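Side-chain contacts in peroxinectin A (Dictyostelium discoideum, PDB 6ERC), which is a secreted haem peroxidase that uses hydrogen peroxide to oxidise phenolic donors, with peroxidase activity towards iodide and thiocyanate as well: residues A[301-304]-A[305-309]; A[161-164]-A[165-169]; A[392-395]-A[396-399]. All coordinates share one frame; numbering follows the deposited sequence.

Interaction 1. Residues A[301-304]-A[305-309]; sequences FRFG and HSEVG. With CA (calcium ion), chain G; HEM (protoporphyrin IX containing Fe), chain F.
Arg302 and His305 belong to the proximal side of the haem site, where their side chains run side by side in the same direction. His305 is the proximal ligand: its NE2 binds the haem iron at 2.3 Å. Its ring and the Arg302 guanidinium are nearly perpendicular, 86° apart. Arg302 CD touches the ring edge in plane, 3.9 Å from His305 CE1. CG of His305 is anti to the carbonyl carbon (chi1 -55°), which carries the ring toward the iron. The Arg302 chain bends at chi2 and runs out along the porphyrin margin. One face of its guanidinium lies over haem CHA. NH1 and, weakly, NH2 are hydrogen-bonded to propionate oxygen O1A, though the modelled NH1 distance is doubtfully short. Arg302 NE is bonded to Thr297 O, and NH1 also to Asn383 OD1, which fixes the guanidinium plane. Replacing Arg302 by alanine is likely to cost the propionate one of its arginine partners and leave the His305 ring edge without its aliphatic neighbour. Gly304, lacking a side chain, brings its CA to 3.7 Å from haem C3C. Glu307 OE2 lies 3.2 Å from Gly304 CA and 3.6 Å from Phe303 CE1. The backbone is a short helical turn, with Ser306 N bonded to Phe303 O and Glu307 N to Gly304 O. Beside the haem ligand, Ser306 binds calcium through both OG (2.3 Å) and O (2.5 Å). Asn355, Asp357, Tyr359 and two waters complete that site. Helix 379-390 covers His305 through Leu379 and Asn383, helix 70-80 meets Phe301, Glu307 and Val308, and helix 247-275 brings Tyr270 against Phe301 and Phe303.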
ATOM      1  N   PHE A 301      -1.873  -2.651   8.019  1.00 50.18           N
ATOM      2  CA  PHE A 301      -2.249  -1.833   6.874  1.00 51.02           C
ATOM      3  C   PHE A 301      -2.676  -2.647   5.659  1.00 50.41           C
ATOM      4  O   PHE A 301      -3.015  -2.054   4.629  1.00 49.37           O
ATOM      5  CB  PHE A 301      -1.096  -0.907   6.485  1.00 50.69           C
ATOM      6  CG  PHE A 301      -1.542   0.339   5.783  1.00 49.01           C
ATOM      7  CD1 PHE A 301      -2.102   1.381   6.497  1.00 48.98           C
ATOM      8  CD2 PHE A 301      -1.408   0.466   4.412  1.00 49.67           C
ATOM      9  CE1 PHE A 301      -2.518   2.532   5.856  1.00 50.38           C
ATOM     10  CE2 PHE A 301      -1.824   1.616   3.767  1.00 49.69           C
ATOM     11  CZ  PHE A 301      -2.378   2.648   4.490  1.00 47.82           C
ATOM     12  N   ARG A 302      -2.671  -3.975   5.741  1.00 53.59           N
ATOM     13  CA  ARG A 302      -3.203  -4.788   4.654  1.00 53.97           C
ATOM     14  C   ARG A 302      -4.721  -4.897   4.695  1.00 53.07           C
ATOM     15  O   ARG A 302      -5.297  -5.632   3.885  1.00 53.20           O
ATOM     16  CB  ARG A 302      -2.579  -6.186   4.681  1.00 53.39           C
ATOM     17  CG  ARG A 302      -1.079  -6.178   4.439  1.00 53.80           C
ATOM     18  CD  ARG A 302      -0.617  -7.385   3.642  1.00 55.28           C
ATOM     19  NE  ARG A 302       0.828  -7.363   3.438  1.00 56.17           N
ATOM     20  CZ  ARG A 302       1.496  -8.231   2.685  1.00 57.90           C
ATOM     21  NH1 ARG A 302       0.851  -9.203   2.053  1.00 59.35           N
ATOM     22  NH2 ARG A 302       2.812  -8.126   2.565  1.00 57.80           N
ATOM     23  N   PHE A 303      -5.379  -4.180   5.608  1.00 51.98           N
ATOM     24  CA  PHE A 303      -6.835  -4.175   5.660  1.00 52.50           C
ATOM     25  C   PHE A 303      -7.463  -3.747   4.341  1.00 52.68           C
ATOM     26  O   PHE A 303      -8.627  -4.075   4.085  1.00 54.50           O
ATOM     27  CB  PHE A 303      -7.309  -3.240   6.775  1.00 53.17           C
ATOM     28  CG  PHE A 303      -7.091  -1.776   6.480  1.00 52.21           C
ATOM     29  CD1 PHE A 303      -8.051  -1.040   5.802  1.00 51.91           C
ATOM     30  CD2 PHE A 303      -5.933  -1.136   6.886  1.00 51.39           C
ATOM     31  CE1 PHE A 303      -7.857   0.299   5.529  1.00 52.04           C
ATOM     32  CE2 PHE A 303      -5.735   0.210   6.615  1.00 51.95           C
ATOM     33  CZ  PHE A 303      -6.698   0.926   5.938  1.00 50.83           C
ATOM     34  N   GLY A 304      -6.727  -3.017   3.503  1.00 52.08           N
ATOM     35  CA  GLY A 304      -7.314  -2.483   2.287  1.00 51.74           C
ATOM     36  C   GLY A 304      -7.819  -3.549   1.339  1.00 51.70           C
ATOM     37  O   GLY A 304      -8.724  -3.298   0.543  1.00 52.16           O
ATOM     38  N   HIS A 305      -7.250  -4.748   1.405  1.00 53.78           N
ATOM     39  CA  HIS A 305      -7.710  -5.816   0.528  1.00 54.94           C
ATOM     40  C   HIS A 305      -9.149  -6.209   0.838  1.00 53.65           C
ATOM     41  O   HIS A 305      -9.881  -6.643  -0.058  1.00 53.42           O
ATOM     42  CB  HIS A 305      -6.769  -7.005   0.658  1.00 55.81           C
ATOM     43  CG  HIS A 305      -5.339  -6.656   0.387  1.00 57.82           C
ATOM     44  ND1 HIS A 305      -4.306  -7.059   1.205  1.00 58.20           N
ATOM     45  CD2 HIS A 305      -4.774  -5.917  -0.596  1.00 56.48           C
ATOM     46  CE1 HIS A 305      -3.163  -6.595   0.728  1.00 58.20           C
ATOM     47  NE2 HIS A 305      -3.419  -5.903  -0.367  1.00 57.22           N
ATOM     48  N   SER A 306      -9.572  -6.049   2.093  1.00 52.46           N
ATOM     49  CA  SER A 306     -10.970  -6.262   2.448  1.00 53.64           C
ATOM     50  C   SER A 306     -11.875  -5.200   1.832  1.00 54.59           C
ATOM     51  O   SER A 306     -13.028  -5.485   1.486  1.00 54.62           O
ATOM     52  CB  SER A 306     -11.116  -6.258   3.967  1.00 53.48           C
ATOM     53  OG  SER A 306     -12.429  -6.614   4.355  1.00 54.73           O
ATOM     54  N   GLU A 307     -11.380  -3.965   1.703  1.00 52.97           N
ATOM     55  CA  GLU A 307     -12.216  -2.839   1.300  1.00 55.01           C
ATOM     56  C   GLU A 307     -12.287  -2.631  -0.210  1.00 53.44           C
ATOM     57  O   GLU A 307     -13.099  -1.821  -0.667  1.00 51.88           O
ATOM     58  CB  GLU A 307     -11.718  -1.550   1.976  1.00 53.76           C
ATOM     59  CG  GLU A 307     -10.564  -0.850   1.268  1.00 53.31           C
ATOM     60  CD  GLU A 307      -9.891   0.214   2.124  1.00 52.20           C
ATOM     61  OE1 GLU A 307     -10.589   0.883   2.917  1.00 51.42           O
ATOM     62  OE2 GLU A 307      -8.659   0.378   2.001  1.00 51.25           O
ATOM     63  N   VAL A 308     -11.474  -3.337  -0.992  1.00 53.84           N
ATOM     64  CA  VAL A 308     -11.531  -3.223  -2.445  1.00 52.21           C
ATOM     65  C   VAL A 308     -12.846  -3.815  -2.940  1.00 52.11           C
ATOM     66  O   VAL A 308     -13.143  -4.989  -2.697  1.00 54.85           O
ATOM     67  CB  VAL A 308     -10.330  -3.927  -3.091  1.00 52.45           C
ATOM     68  CG1 VAL A 308     -10.487  -4.010  -4.605  1.00 51.53           C
ATOM     69  CG2 VAL A 308      -9.044  -3.214  -2.727  1.00 52.13           C
ATOM     70  N   GLY A 309     -13.632  -3.008  -3.645  1.00 52.45           N
ATOM     71  CA  GLY A 309     -14.838  -3.490  -4.278  1.00 52.66           C
ATOM     72  C   GLY A 309     -14.535  -4.254  -5.545  1.00 53.04           C
ATOM     73  O   GLY A 309     -13.420  -4.225  -6.085  1.00 53.45           O
TER
HETATM   74 CA    CA G 605     -14.361  -6.835   3.065  1.00 47.37          CA
HETATM   75  CHA HEM F 604       0.691  -5.888  -0.582  1.00 54.12           C
HETATM   76  CHB HEM F 604      -2.301  -6.268  -4.361  1.00 50.11           C
HETATM   77  CHC HEM F 604      -5.042  -2.693  -2.524  1.00 47.77           C
HETATM   78  CHD HEM F 604      -2.170  -2.494   1.371  1.00 52.38           C
HETATM   79  C1A HEM F 604       0.082  -6.338  -1.728  1.00 52.15           C
HETATM   80  C2A HEM F 604       0.478  -7.494  -2.494  1.00 50.82           C
HETATM   81  C3A HEM F 604      -0.346  -7.609  -3.540  1.00 49.41           C
HETATM   82  C4A HEM F 604      -1.291  -6.517  -3.469  1.00 49.80           C
HETATM   83  CMA HEM F 604      -0.310  -8.691  -4.641  1.00 45.54           C
HETATM   84  CAA HEM F 604       1.647  -8.421  -2.124  1.00 51.66           C
HETATM   85  CBA HEM F 604       1.039  -9.760  -1.730  1.00 52.61           C
HETATM   86  CGA HEM F 604       1.992 -10.514  -0.840  1.00 54.79           C
HETATM   87  O1A HEM F 604       2.289 -10.029   0.282  1.00 54.82           O
HETATM   88  O2A HEM F 604       2.448 -11.611  -1.248  1.00 54.01           O
HETATM   89  C1B HEM F 604      -3.282  -5.320  -4.194  1.00 49.24           C
HETATM   90  C2B HEM F 604      -4.344  -5.057  -5.133  1.00 47.71           C
HETATM   91  C3B HEM F 604      -5.103  -4.067  -4.635  1.00 48.25           C
HETATM   92  C4B HEM F 604      -4.542  -3.675  -3.357  1.00 49.49           C
HETATM   93  CMB HEM F 604      -4.490  -5.831  -6.459  1.00 43.14           C
HETATM   94  CAB HEM F 604      -6.369  -3.402  -5.226  1.00 47.63           C
HETATM   95  CBB HEM F 604      -6.947  -3.807  -6.361  1.00 48.58           C
HETATM   96  C1C HEM F 604      -4.516  -2.326  -1.304  1.00 47.66           C
HETATM   97  C2C HEM F 604      -5.039  -1.308  -0.409  1.00 48.10           C
HETATM   98  C3C HEM F 604      -4.235  -1.255   0.674  1.00 49.54           C
HETATM   99  C4C HEM F 604      -3.191  -2.238   0.482  1.00 51.55           C
HETATM  100  CMC HEM F 604      -6.311  -0.501  -0.749  1.00 45.50           C
HETATM  101  CAC HEM F 604      -4.260  -0.389   1.962  1.00 47.87           C
HETATM  102  CBC HEM F 604      -5.154   0.558   2.251  1.00 47.73           C
HETATM  103  C1D HEM F 604      -1.126  -3.362   1.160  1.00 52.10           C
HETATM  104  C2D HEM F 604       0.029  -3.521   2.014  1.00 51.41           C
HETATM  105  C3D HEM F 604       0.805  -4.464   1.474  1.00 54.18           C
HETATM  106  C4D HEM F 604       0.185  -4.922   0.255  1.00 54.05           C
HETATM  107  CMD HEM F 604       0.269  -2.744   3.325  1.00 49.08           C
HETATM  108  CAD HEM F 604       2.158  -4.983   1.992  1.00 53.66           C
HETATM  109  CBD HEM F 604       3.184  -3.940   1.560  1.00 54.33           C
HETATM  110  CGD HEM F 604       4.511  -4.580   1.233  1.00 53.26           C
HETATM  111  O1D HEM F 604       4.679  -5.045   0.076  1.00 51.67           O
HETATM  112  O2D HEM F 604       5.409  -4.627   2.112  1.00 51.47           O
HETATM  113  NA  HEM F 604      -1.002  -5.763  -2.352  1.00 54.14           N
HETATM  114  NB  HEM F 604      -3.430  -4.462  -3.122  1.00 54.65           N
HETATM  115  NC  HEM F 604      -3.388  -2.869  -0.726  1.00 52.80           N
HETATM  116  ND  HEM F 604      -0.996  -4.231   0.096  1.00 55.15           N
HETATM  117 FE   HEM F 604      -2.167  -4.305  -1.518  1.00 61.91          FE
HETATM  118  O   HOH W   1     -14.859  -7.476   0.829  1.00 42.47           O
HETATM  119  O   HOH W   2     -16.709  -6.754   3.052  1.00 42.87           O

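Interaction 2. Residues A[161-164]-A[165-169]; sequences EICK and NLRSL
Lys164 CG lies over one face of the Arg167 guanidinium, 4.4 Å from Arg167 NH1. Arg167 NH2 forms salt bridges with Asp247 and Glu248, and Phe251 makes a cation-pi contact with the group. Glu161 and Asn165 run side by side, with the carboxylate and amide planes 30° apart. The Arg167 chain starts with CG between its backbone N and carbonyl carbon (chi1 53°), which brings CG back over the helix end, 3.3 Å from Cys163 O. It then bends at chi3 (-100°). On the way Arg167 CD passes Cys163 SG at 4.0 Å. Lys164 keeps an extended chain, and its NZ stays 6.0 Å from Arg167 NH1, so the like charges are not in contact. The contact belongs to the C-terminal end of helix 160-166. Ile162 O accepts two backbone bonds on the same face of its carbonyl plane, from Asn165 N and Leu166 N. Leu166 N is bifurcated, donating to Cys163 O as well. Arg167 N makes a weak bond to Cys163 O, and Arg167 is the first residue to leave the helical conformation. Two residues later the chain turns back, and Leu169 CD2 comes to 3.9 Å from Lys164 O. Leu166 packs on Met174 and Val192, while Cys163 meets Tyr7 of a loop and Phe251 of helix 247-275.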
ATOM      1  N   GLU A 161      19.745   7.637 -10.913  1.00 65.44           N
ATOM      2  CA  GLU A 161      19.736   7.174 -12.296  1.00 65.50           C
ATOM      3  C   GLU A 161      18.316   6.919 -12.784  1.00 64.80           C
ATOM      4  O   GLU A 161      17.956   7.310 -13.900  1.00 65.97           O
ATOM      5  CB  GLU A 161      20.589   5.914 -12.428  1.00 65.08           C
ATOM      6  CG  GLU A 161      20.913   5.534 -13.865  1.00 67.24           C
ATOM      7  CD  GLU A 161      21.915   4.395 -13.956  1.00 69.69           C
ATOM      8  OE1 GLU A 161      22.099   3.683 -12.945  1.00 69.28           O
ATOM      9  OE2 GLU A 161      22.520   4.216 -15.037  1.00 69.93           O
ATOM     10  N   ILE A 162      17.492   6.268 -11.965  1.00 63.53           N
ATOM     11  CA  ILE A 162      16.113   6.020 -12.367  1.00 64.33           C
ATOM     12  C   ILE A 162      15.350   7.333 -12.480  1.00 63.43           C
ATOM     13  O   ILE A 162      14.540   7.520 -13.396  1.00 63.14           O
ATOM     14  CB  ILE A 162      15.432   5.046 -11.386  1.00 63.84           C
ATOM     15  CG1 ILE A 162      14.013   4.721 -11.859  1.00 62.95           C
ATOM     16  CG2 ILE A 162      15.401   5.626  -9.977  1.00 64.24           C
ATOM     17  CD1 ILE A 162      13.360   3.582 -11.105  1.00 64.50           C
ATOM     18  N   CYS A 163      15.599   8.267 -11.562  1.00 62.98           N
ATOM     19  CA  CYS A 163      14.900   9.546 -11.608  1.00 63.27           C
ATOM     20  C   CYS A 163      15.201  10.288 -12.905  1.00 63.70           C
ATOM     21  O   CYS A 163      14.285  10.699 -13.626  1.00 62.82           O
ATOM     22  CB  CYS A 163      15.287  10.403 -10.404  1.00 63.37           C
ATOM     23  SG  CYS A 163      14.410  11.986 -10.356  1.00 60.31           S
ATOM     24  N   LYS A 164      16.485  10.459 -13.226  1.00 62.98           N
ATOM     25  CA  LYS A 164      16.866  11.242 -14.395  1.00 63.78           C
ATOM     26  C   LYS A 164      16.467  10.583 -15.707  1.00 63.98           C
ATOM     27  O   LYS A 164      16.587  11.222 -16.758  1.00 64.88           O
ATOM     28  CB  LYS A 164      18.372  11.508 -14.376  1.00 65.05           C
ATOM     29  CG  LYS A 164      18.778  12.559 -13.348  1.00 63.90           C
ATOM     30  CD  LYS A 164      20.268  12.846 -13.367  1.00 64.63           C
ATOM     31  CE  LYS A 164      20.622  13.948 -12.376  1.00 64.99           C
ATOM     32  NZ  LYS A 164      22.085  14.236 -12.336  1.00 66.42           N
ATOM     33  N   ASN A 165      16.005   9.334 -15.682  1.00 63.97           N
ATOM     34  CA  ASN A 165      15.436   8.720 -16.874  1.00 63.58           C
ATOM     35  C   ASN A 165      13.938   8.957 -16.983  1.00 62.54           C
ATOM     36  O   ASN A 165      13.397   8.960 -18.095  1.00 62.05           O
ATOM     37  CB  ASN A 165      15.720   7.215 -16.889  1.00 63.65           C
ATOM     38  CG  ASN A 165      17.137   6.894 -17.325  1.00 64.28           C
ATOM     39  OD1 ASN A 165      17.936   6.378 -16.547  1.00 64.88           O
ATOM     40  ND2 ASN A 165      17.454   7.196 -18.578  1.00 66.10           N
ATOM     41  N   LEU A 166      13.256   9.170 -15.855  1.00 63.72           N
ATOM     42  CA  LEU A 166      11.823   9.439 -15.874  1.00 64.02           C
ATOM     43  C   LEU A 166      11.495  10.897 -16.167  1.00 62.93           C
ATOM     44  O   LEU A 166      10.343  11.201 -16.495  1.00 61.94           O
ATOM     45  CB  LEU A 166      11.191   9.047 -14.536  1.00 60.91           C
ATOM     46  CG  LEU A 166      10.847   7.571 -14.340  1.00 62.32           C
ATOM     47  CD1 LEU A 166      10.423   7.316 -12.900  1.00 61.67           C
ATOM     48  CD2 LEU A 166       9.748   7.131 -15.301  1.00 62.01           C
ATOM     49  N   ARG A 167      12.463  11.799 -16.054  1.00 62.79           N
ATOM     50  CA  ARG A 167      12.219  13.220 -16.236  1.00 64.37           C
ATOM     51  C   ARG A 167      12.817  13.695 -17.554  1.00 63.42           C
ATOM     52  O   ARG A 167      13.806  13.143 -18.044  1.00 62.82           O
ATOM     53  CB  ARG A 167      12.791  14.035 -15.070  1.00 64.00           C
ATOM     54  CG  ARG A 167      14.248  13.758 -14.766  1.00 64.19           C
ATOM     55  CD  ARG A 167      14.695  14.446 -13.487  1.00 63.35           C
ATOM     56  NE  ARG A 167      15.413  15.685 -13.763  1.00 65.47           N
ATOM     57  CZ  ARG A 167      16.187  16.316 -12.885  1.00 64.97           C
ATOM     58  NH1 ARG A 167      16.353  15.830 -11.661  1.00 65.53           N
ATOM     59  NH2 ARG A 167      16.802  17.433 -13.234  1.00 65.53           N
ATOM     60  N   SER A 168      12.193  14.729 -18.124  1.00 63.52           N
ATOM     61  CA  SER A 168      12.588  15.216 -19.441  1.00 65.74           C
ATOM     62  C   SER A 168      13.925  15.939 -19.420  1.00 64.65           C
ATOM     63  O   SER A 168      14.549  16.081 -20.475  1.00 66.78           O
ATOM     64  CB  SER A 168      11.516  16.153 -20.001  1.00 65.35           C
ATOM     65  OG  SER A 168      11.369  17.305 -19.189  1.00 65.90           O
ATOM     66  N   LEU A 169      14.381  16.394 -18.253  1.00 64.10           N
ATOM     67  CA  LEU A 169      15.603  17.181 -18.130  1.00 66.48           C
ATOM     68  C   LEU A 169      15.487  18.529 -18.831  1.00 67.03           C
ATOM     69  O   LEU A 169      16.498  19.114 -19.234  1.00 66.16           O
ATOM     70  CB  LEU A 169      16.815  16.410 -18.667  1.00 67.20           C
ATOM     71  CG  LEU A 169      17.029  15.008 -18.088  1.00 65.45           C
ATOM     72  CD1 LEU A 169      18.160  14.307 -18.811  1.00 67.10           C
ATOM     73  CD2 LEU A 169      17.313  15.067 -16.599  1.00 64.88           C
TER

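Interaction 3. Residues A[392-395]-A[396-399]; sequences IPPY and NSLR
Arg399 CD sits over one face of the Tyr395 ring, a CH-pi contact 4.0 Å from the ring centroid and 25° off the normal. It is offset toward the phenol end, with Tyr395 CZ its nearest ring atom at 3.7 Å. The two side chains point the same way. The Arg399 chain bends at chi3 (62°), and the guanidinium plane stands 38° from the ring plane, with NH1 reaching the neighbourhood of Tyr395 OH. Behind this pair is the first turn of helix 395-401. Pro394 is its N-cap, and its O accepts a nearly straight bond from Leu398 N at 2.8 Å. Tyr395 O takes Arg399 N at 3.1 Å, which sets the two side chains one turn apart. Pro393 CB packs on Ser397 OG at 3.7 Å, and Pro394 CD on Ser397 CB. Further out, Asn396 bonds Val407 N and Asp431. Glu442 bonds Tyr395 OH and forms a long, weak ion pair with Arg399 NH1, so it probably offsets part of the arginine's charge. Arg405 O and Gln452 hold the rest of the guanidinium; between Tyr395 and Arg399 the methylene-to-ring contact is mainly dispersive.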
ATOM      1  N   ILE A 392       4.707 -13.236  12.394  1.00 54.72           N
ATOM      2  CA  ILE A 392       3.826 -12.359  13.173  1.00 55.14           C
ATOM      3  C   ILE A 392       3.226 -13.159  14.325  1.00 55.60           C
ATOM      4  O   ILE A 392       2.682 -14.259  14.096  1.00 56.78           O
ATOM      5  CB  ILE A 392       2.720 -11.764  12.277  1.00 56.43           C
ATOM      6  CG1 ILE A 392       3.330 -10.878  11.181  1.00 54.80           C
ATOM      7  CG2 ILE A 392       1.700 -10.974  13.108  1.00 55.05           C
ATOM      8  CD1 ILE A 392       4.024  -9.617  11.688  1.00 53.43           C
ATOM      9  N   PRO A 393       3.297 -12.683  15.565  1.00 55.86           N
ATOM     10  CA  PRO A 393       2.750 -13.454  16.688  1.00 54.95           C
ATOM     11  C   PRO A 393       1.263 -13.701  16.520  1.00 56.00           C
ATOM     12  O   PRO A 393       0.604 -13.052  15.693  1.00 55.28           O
ATOM     13  CB  PRO A 393       3.027 -12.555  17.902  1.00 55.19           C
ATOM     14  CG  PRO A 393       4.165 -11.720  17.496  1.00 56.32           C
ATOM     15  CD  PRO A 393       3.989 -11.469  16.029  1.00 55.43           C
ATOM     16  N   PRO A 394       0.697 -14.635  17.284  1.00 56.87           N
ATOM     17  CA  PRO A 394      -0.756 -14.832  17.257  1.00 56.69           C
ATOM     18  C   PRO A 394      -1.513 -13.607  17.752  1.00 56.03           C
ATOM     19  O   PRO A 394      -0.969 -12.728  18.423  1.00 54.93           O
ATOM     20  CB  PRO A 394      -0.967 -16.029  18.190  1.00 57.07           C
ATOM     21  CG  PRO A 394       0.330 -16.747  18.179  1.00 57.21           C
ATOM     22  CD  PRO A 394       1.381 -15.696  18.042  1.00 56.66           C
ATOM     23  N   TYR A 395      -2.805 -13.580  17.419  1.00 55.37           N
ATOM     24  CA  TYR A 395      -3.663 -12.443  17.737  1.00 54.95           C
ATOM     25  C   TYR A 395      -3.515 -12.014  19.195  1.00 56.38           C
ATOM     26  O   TYR A 395      -3.202 -10.855  19.487  1.00 55.74           O
ATOM     27  CB  TYR A 395      -5.115 -12.808  17.412  1.00 57.20           C
ATOM     28  CG  TYR A 395      -6.144 -11.765  17.792  1.00 58.21           C
ATOM     29  CD1 TYR A 395      -6.149 -10.510  17.194  1.00 55.80           C
ATOM     30  CD2 TYR A 395      -7.129 -12.050  18.729  1.00 57.87           C
ATOM     31  CE1 TYR A 395      -7.097  -9.563  17.535  1.00 56.27           C
ATOM     32  CE2 TYR A 395      -8.079 -11.111  19.074  1.00 57.50           C
ATOM     33  CZ  TYR A 395      -8.062  -9.871  18.476  1.00 58.43           C
ATOM     34  OH  TYR A 395      -9.011  -8.936  18.824  1.00 58.73           O
ATOM     35  N   ASN A 396      -3.735 -12.942  20.131  1.00 59.62           N
ATOM     36  CA  ASN A 396      -3.681 -12.577  21.544  1.00 58.17           C
ATOM     37  C   ASN A 396      -2.264 -12.242  21.993  1.00 58.13           C
ATOM     38  O   ASN A 396      -2.084 -11.417  22.896  1.00 57.79           O
ATOM     39  CB  ASN A 396      -4.259 -13.699  22.409  1.00 59.26           C
ATOM     40  CG  ASN A 396      -5.632 -13.359  22.974  1.00 60.12           C
ATOM     41  OD1 ASN A 396      -6.031 -12.195  23.018  1.00 59.96           O
ATOM     42  ND2 ASN A 396      -6.356 -14.379  23.423  1.00 60.21           N
ATOM     43  N   SER A 397      -1.248 -12.866  21.391  1.00 57.20           N
ATOM     44  CA  SER A 397       0.127 -12.519  21.736  1.00 57.44           C
ATOM     45  C   SER A 397       0.462 -11.101  21.289  1.00 56.85           C
ATOM     46  O   SER A 397       1.118 -10.351  22.021  1.00 55.99           O
ATOM     47  CB  SER A 397       1.098 -13.516  21.106  1.00 55.44           C
ATOM     48  OG  SER A 397       2.437 -13.200  21.449  1.00 53.81           O
ATOM     49  N   LEU A 398       0.020 -10.715  20.092  1.00 55.12           N
ATOM     50  CA  LEU A 398       0.271  -9.362  19.608  1.00 56.10           C
ATOM     51  C   LEU A 398      -0.362  -8.328  20.529  1.00 55.66           C
ATOM     52  O   LEU A 398       0.280  -7.342  20.910  1.00 55.94           O
ATOM     53  CB  LEU A 398      -0.260  -9.213  18.181  1.00 54.88           C
ATOM     54  CG  LEU A 398      -0.112  -7.833  17.536  1.00 53.76           C
ATOM     55  CD1 LEU A 398       1.350  -7.428  17.458  1.00 54.20           C
ATOM     56  CD2 LEU A 398      -0.742  -7.829  16.156  1.00 52.96           C
ATOM     57  N   ARG A 399      -1.628  -8.536  20.900  1.00 55.62           N
ATOM     58  CA  ARG A 399      -2.311  -7.594  21.782  1.00 56.20           C
ATOM     59  C   ARG A 399      -1.536  -7.396  23.079  1.00 56.63           C
ATOM     60  O   ARG A 399      -1.317  -6.259  23.518  1.00 55.58           O
ATOM     61  CB  ARG A 399      -3.732  -8.083  22.069  1.00 56.51           C
ATOM     62  CG  ARG A 399      -4.684  -7.942  20.892  1.00 56.11           C
ATOM     63  CD  ARG A 399      -6.084  -8.439  21.225  1.00 57.27           C
ATOM     64  NE  ARG A 399      -6.707  -7.678  22.309  1.00 58.05           N
ATOM     65  CZ  ARG A 399      -7.347  -6.523  22.152  1.00 58.10           C
ATOM     66  NH1 ARG A 399      -7.457  -5.968  20.952  1.00 57.35           N
ATOM     67  NH2 ARG A 399      -7.878  -5.915  23.204  1.00 58.60           N
TER

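Along the chain the order is interaction 2, then interaction 1, then interaction 3, all within the animal haem peroxidase sequence. Interaction 1 lies deepest, about 10 Å from the chain centre, and supplies the haem iron's proximal histidine. Interactions 2 and 3 lie farther out, on opposite sides of that centre, with their own centres 44 Å apart. Interaction 3 is nearer to interaction 1: nearest atoms are about 9 Å apart, against about 21 Å for interaction 2. None touches another. Helix 247-275 meets side chains of both 161-169 and 301-309. Helix 379-390 lies against His305 and leads into the loop of 392-395, which joins the haem ligand's surroundings to interaction 3 along the chain.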